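Local coordinates for protein Avidin/streptavidin (Shewanella denitrificans, PDB 3SZH) that binds biotin with high affinity as a member of the avidin/streptavidin family, and is seen here without the ligand, at residues 20-25 against 35-40; 73-78 against 100-105. All coordinates share one frame; numbering follows the deposited sequence. Where two conformers were deposited one is given.

Interaction 1 of 2, residues 20-25 against 35-40; sequences TLYINS and SYINRA
Arg39 reaches across to Thr20 and Tyr22 and gives each hydroxyl oxygen one hydrogen bond: NH1 to Thr20 OG1 at 2.8 Å and NH2 to Tyr22 OH at 2.9 Å. Both acceptors lie at the guanidinium edge, close to its plane, while the tyrosine ring stands 76° from that plane. An extended chain from CG to NE carries the group this far, and Gly18 O takes a further bond from NH1.

Apolar contacts fill in on the same face. Thr20 CG2, set anti to its own N, lies over the centre of the Tyr22 ring, 3.4 Å above the plane. Ile37 brings CD1 to 3.7 Å from Tyr22 CE1 and lays CG2 over one face of the guanidinium. Ring and charged group are thus steadied by both strands.

Backbone bonds pair Thr20 with Ile37 and Tyr22 with Ser35 in antiparallel register. Between them, Leu21 and Tyr36 form a non-hydrogen-bonded pair on the other face, Leu21 CB 4.2 Å from Tyr36 CD2.

The two segments belong to the hairpin of strands 20-26 and 31-37 in the antiparallel avidin-family barrel. Strand 11-14 continues the sheet beside 20-26, Leu21 touches Phe63 of strand 60-66, and the Tyr36 ring meets Trp80 of strand 73-85.

Interaction 2 of 2, residues 73-78 against 100-105; sequences SCNSIT and VVNGSS
Asn75 and Asn102 meet through both backbone and side chain where strands 73-85 and 92-101 part at one end of the avidin barrel. Asn75 CB leaves the backbone beside the contact rather than facing it, but with CG anti to N (chi1 -155°) the amide swings toward Asn102. There CG comes to 3.6 Å from Asn102 CB. At the tip, OD1 accepts a hydrogen bond from Asn102 ND2 at 3.0 Å; this donor is tilted 22° from the carbonyl plane of Asn75, and the two amide planes stand 63° apart. The other branch, Asn75 ND2, makes a weak bond of 3.3 Å to a water, which in turn donates to Asn102 O.

Along the backbone, Asn102 N donates to Asn75 O at 2.9 Å. Ile77 and Val100 then exchange two backbone bonds as an antiparallel hydrogen-bonded pair. Ser76 and Val101 form the non-hydrogen-bonded pair between, their CA atoms 4.2 Å apart. The chain turns away through a type II turn from Val101 to Ser104, in which Val101 O accepts from both N and OG of Ser104.

With an alanine at Asn75, Asn102 ND2 would probably lose its acceptor here and the water one of its two links.

Asn102 OD1 accepts from Thr59 N of the second subunit. Its amide therefore uses one end within the chain and the other across the interface, so the polar contact with Asn75 probably helps orient a group that joins the two subunits.

From the N terminus the chain passes along strand 11-14 and enters strand 20-26; interaction 1 closes when it returns along 31-37, completing a short beta hairpin. Strands 50-57 and 60-66 follow before interaction 2 opens at 73-78, and this contact closes 22 residues later, at the end of strand 92-101. The two are therefore in series, neither nesting nor crossing. Their centres lie 19 Å apart and they do not touch, yet both fasten neighbouring strands of the same closed antiparallel barrel. The disulfide between Cys74 and Cys45 adds a covalent tie from segment 73-78 to the chain beyond segment 35-40.

Interaction 1 of 2, residues 20-25 against 35-40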
loop_
_atom_site.group_PDB
_atom_site.type_symbol
_atom_site.label_atom_id
_atom_site.label_comp_id
_atom_site.label_asym_id
_atom_site.label_seq_id
_atom_site.Cartn_x
_atom_site.Cartn_y
_atom_site.Cartn_z
ATOM N N THR B 20 -13.772 9.723 -0.920
ATOM C CA THR B 20 -12.932 10.362 -1.930
ATOM C C THR B 20 -11.439 10.230 -1.617
ATOM O O THR B 20 -10.988 10.531 -0.503
ATOM C CB THR B 20 -13.251 11.855 -2.066
ATOM O OG1 THR B 20 -14.652 12.001 -2.311
ATOM C CG2 THR B 20 -12.458 12.526 -3.193
ATOM N N LEU B 21 -10.690 9.807 -2.629
ATOM C CA LEU B 21 -9.250 9.976 -2.717
ATOM C C LEU B 21 -8.911 11.272 -3.411
ATOM O O LEU B 21 -9.282 11.471 -4.574
ATOM C CB LEU B 21 -8.609 8.804 -3.458
ATOM C CG LEU B 21 -7.112 8.930 -3.773
ATOM C CD1 LEU B 21 -6.299 8.882 -2.488
ATOM C CD2 LEU B 21 -6.636 7.859 -4.731
ATOM N N TYR B 22 -8.213 12.147 -2.701
ATOM C CA TYR B 22 -7.680 13.413 -3.221
ATOM C C TYR B 22 -6.198 13.204 -3.469
ATOM O O TYR B 22 -5.416 13.174 -2.492
ATOM C CB TYR B 22 -7.914 14.551 -2.217
ATOM C CG TYR B 22 -9.355 14.763 -1.818
ATOM C CD1 TYR B 22 -9.897 14.069 -0.723
ATOM C CD2 TYR B 22 -10.190 15.640 -2.533
ATOM C CE1 TYR B 22 -11.218 14.252 -0.331
ATOM C CE2 TYR B 22 -11.504 15.845 -2.151
ATOM C CZ TYR B 22 -12.008 15.148 -1.037
ATOM O OH TYR B 22 -13.319 15.297 -0.629
ATOM N N ILE B 23 -5.795 12.992 -4.713
ATOM C CA ILE B 23 -4.385 12.869 -5.022
ATOM C C ILE B 23 -3.765 14.244 -5.081
ATOM O O ILE B 23 -4.207 15.080 -5.876
ATOM C CB ILE B 23 -4.117 12.088 -6.332
ATOM C CG1 ILE B 23 -4.763 10.699 -6.308
ATOM C CG2 ILE B 23 -2.623 12.031 -6.630
ATOM C CD1 ILE B 23 -4.545 9.893 -7.607
ATOM N N ASN B 24 -2.759 14.482 -4.249
ATOM C CA ASN B 24 -2.065 15.740 -4.198
ATOM C C ASN B 24 -0.885 15.778 -5.155
ATOM O O ASN B 24 -0.981 16.408 -6.201
ATOM C CB ASN B 24 -1.674 16.050 -2.768
ATOM C CG ASN B 24 -0.898 17.314 -2.670
ATOM O OD1 ASN B 24 0.321 17.280 -2.571
ATOM N ND2 ASN B 24 -1.583 18.439 -2.721
ATOM N N SER B 25 0.228 15.152 -4.806
ATOM C CA SER B 25 1.418 15.129 -5.632
ATOM C C SER B 25 1.678 13.731 -6.187
ATOM O O SER B 25 1.378 12.711 -5.549
ATOM C CB SER B 25 2.637 15.634 -4.844
ATOM O OG SER B 25 2.954 14.765 -3.773
ATOM N N SER B 35 -4.848 12.793 0.351
ATOM C CA SER B 35 -5.750 12.707 1.497
ATOM C C SER B 35 -6.919 11.816 1.122
ATOM O O SER B 35 -7.284 11.729 -0.056
ATOM C CB SER B 35 -6.294 14.077 1.896
ATOM O OG SER B 35 -5.261 14.979 2.278
ATOM N N TYR B 36 -7.540 11.188 2.103
ATOM C CA TYR B 36 -8.719 10.355 1.910
ATOM C C TYR B 36 -9.790 10.796 2.886
ATOM O O TYR B 36 -9.510 10.977 4.085
ATOM C CB TYR B 36 -8.347 8.906 2.132
ATOM C CG TYR B 36 -9.374 7.903 1.706
ATOM C CD1 TYR B 36 -10.369 7.490 2.573
ATOM C CD2 TYR B 36 -9.368 7.383 0.415
ATOM C CE1 TYR B 36 -11.323 6.544 2.193
ATOM C CE2 TYR B 36 -10.315 6.412 0.022
ATOM C CZ TYR B 36 -11.273 6.015 0.929
ATOM O OH TYR B 36 -12.198 5.064 0.539
ATOM N N ILE B 37 -11.013 10.937 2.375
ATOM C CA ILE B 37 -12.166 11.172 3.234
ATOM C C ILE B 37 -13.151 10.033 3.054
ATOM O O ILE B 37 -13.689 9.820 1.949
ATOM C CB ILE B 37 -12.831 12.538 3.021
ATOM C CG1 ILE B 37 -11.851 13.673 3.339
ATOM C CG2 ILE B 37 -14.106 12.647 3.875
ATOM C CD1 ILE B 37 -12.404 15.096 3.120
ATOM N N ASN B 38 -13.342 9.276 4.128
ATOM C CA ASN B 38 -14.293 8.165 4.174
ATOM C C ASN B 38 -15.687 8.708 4.413
ATOM O O ASN B 38 -15.921 9.544 5.289
ATOM C CB ASN B 38 -13.864 7.251 5.334
ATOM C CG ASN B 38 -14.864 6.156 5.650
ATOM O OD1 ASN B 38 -15.479 5.576 4.758
ATOM N ND2 ASN B 38 -14.999 5.845 6.917
ATOM N N ARG B 39 -16.635 8.203 3.623
ATOM C CA ARG B 39 -18.042 8.566 3.812
ATOM C C ARG B 39 -18.953 7.336 3.798
ATOM O O ARG B 39 -20.144 7.436 3.479
ATOM C CB ARG B 39 -18.484 9.587 2.752
ATOM C CG ARG B 39 -17.639 10.855 2.792
ATOM C CD ARG B 39 -18.243 11.960 1.950
ATOM N NE ARG B 39 -17.334 13.099 1.805
ATOM C CZ ARG B 39 -16.351 13.165 0.912
ATOM N NH1 ARG B 39 -16.134 12.177 0.061
ATOM N NH2 ARG B 39 -15.564 14.226 0.884
ATOM N N ALA B 40 -18.402 6.165 4.109
ATOM C CA ALA B 40 -19.199 4.924 4.134
ATOM C C ALA B 40 -20.194 4.935 5.293
ATOM O O ALA B 40 -19.808 4.936 6.462
ATOM C CB ALA B 40 -18.308 3.725 4.192
#

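Interaction 2 of 2, residues 73-78 against 100-105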
loop_
_atom_site.group_PDB
_atom_site.type_symbol
_atom_site.label_atom_id
_atom_site.label_comp_id
_atom_site.label_asym_id
_atom_site.label_seq_id
_atom_site.Cartn_x
_atom_site.Cartn_y
_atom_site.Cartn_z
ATOM N N SER B 73 -9.455 7.733 15.554
ATOM C CA SER B 73 -8.701 6.522 15.214
ATOM C C SER B 73 -9.647 5.374 14.933
ATOM O O SER B 73 -10.610 5.154 15.686
ATOM C CB SER B 73 -7.832 6.103 16.391
ATOM O OG SER B 73 -7.229 4.857 16.108
ATOM N N CYS B 74 -9.325 4.600 13.898
ATOM C CA CYS B 74 -9.961 3.306 13.670
ATOM C C CYS B 74 -8.970 2.138 13.733
ATOM O O CYS B 74 -9.272 1.036 13.290
ATOM C CB CYS B 74 -10.800 3.323 12.380
ATOM S SG CYS B 74 -12.189 4.553 12.494
ATOM N N ASN B 75 -7.790 2.389 14.312
ATOM C CA ASN B 75 -6.901 1.302 14.749
ATOM C C ASN B 75 -6.450 0.341 13.647
ATOM O O ASN B 75 -6.247 -0.845 13.899
ATOM C CB ASN B 75 -7.542 0.512 15.909
ATOM C CG ASN B 75 -6.519 -0.166 16.760
ATOM O OD1 ASN B 75 -5.455 0.394 17.012
ATOM N ND2 ASN B 75 -6.841 -1.368 17.241
ATOM N N SER B 76 -6.328 0.849 12.419
ATOM C CA SER B 76 -6.081 -0.028 11.290
ATOM C C SER B 76 -5.505 0.766 10.120
ATOM O O SER B 76 -5.369 1.993 10.199
ATOM C CB SER B 76 -7.390 -0.707 10.882
ATOM O OG SER B 76 -8.362 0.275 10.566
ATOM N N ILE B 77 -5.135 0.035 9.061
ATOM C CA ILE B 77 -4.524 0.605 7.853
ATOM C C ILE B 77 -5.207 -0.069 6.660
ATOM O O ILE B 77 -5.324 -1.306 6.633
ATOM C CB ILE B 77 -3.004 0.264 7.776
ATOM C CG1 ILE B 77 -2.251 0.780 9.025
ATOM C CG2 ILE B 77 -2.382 0.850 6.487
ATOM C CD1 ILE B 77 -0.848 0.224 9.157
ATOM N N THR B 78 -5.632 0.724 5.674
ATOM C CA THR B 78 -6.153 0.181 4.423
ATOM C C THR B 78 -5.188 0.455 3.292
ATOM O O THR B 78 -4.599 1.537 3.217
ATOM C CB THR B 78 -7.526 0.783 4.083
ATOM O OG1 THR B 78 -8.415 0.480 5.154
ATOM C CG2 THR B 78 -8.105 0.198 2.766
ATOM N N VAL B 100 -5.885 -4.077 7.468
ATOM C CA VAL B 100 -5.261 -4.764 8.579
ATOM C C VAL B 100 -5.454 -3.967 9.868
ATOM O O VAL B 100 -5.216 -2.760 9.923
ATOM C CB VAL B 100 -3.767 -5.139 8.309
ATOM C CG1 VAL B 100 -2.885 -3.913 8.034
ATOM C CG2 VAL B 100 -3.184 -5.988 9.450
ATOM N N VAL B 101 -5.900 -4.687 10.894
ATOM C CA VAL B 101 -6.173 -4.110 12.197
ATOM C C VAL B 101 -5.015 -4.328 13.163
ATOM O O VAL B 101 -4.455 -5.431 13.256
ATOM C CB VAL B 101 -7.495 -4.712 12.794
ATOM C CG1 VAL B 101 -7.878 -4.038 14.122
ATOM C CG2 VAL B 101 -8.639 -4.618 11.789
ATOM N N ASN B 102 -4.652 -3.265 13.864
ATOM C CA ASN B 102 -3.661 -3.325 14.943
ATOM C C ASN B 102 -4.036 -4.444 15.915
ATOM O O ASN B 102 -5.207 -4.573 16.275
ATOM C CB ASN B 102 -3.605 -1.951 15.616
ATOM C CG ASN B 102 -2.603 -1.863 16.740
ATOM O OD1 ASN B 102 -1.676 -2.672 16.852
ATOM N ND2 ASN B 102 -2.772 -0.838 17.577
ATOM N N GLY B 103 -3.064 -5.283 16.295
ATOM C CA GLY B 103 -3.305 -6.370 17.245
ATOM C C GLY B 103 -3.755 -7.665 16.612
ATOM O O GLY B 103 -4.059 -8.610 17.353
ATOM N N SER B 104 -3.775 -7.748 15.280
ATOM C CA SER B 104 -4.176 -8.988 14.622
ATOM C C SER B 104 -3.202 -10.128 14.919
ATOM O O SER B 104 -2.031 -9.901 15.215
ATOM C CB SER B 104 -4.288 -8.798 13.114
ATOM O OG SER B 104 -5.352 -7.912 12.788
ATOM N N SER B 105 -3.707 -11.354 14.834
ATOM C CA SER B 105 -2.875 -12.538 15.083
ATOM C C SER B 105 -2.917 -13.553 13.956
ATOM O O SER B 105 -2.100 -14.475 13.939
ATOM C CB SER B 105 -3.251 -13.222 16.402
ATOM O OG SER B 105 -4.629 -13.494 16.415
HETATM O O HOH W 1 -6.491 -4.397 18.571
#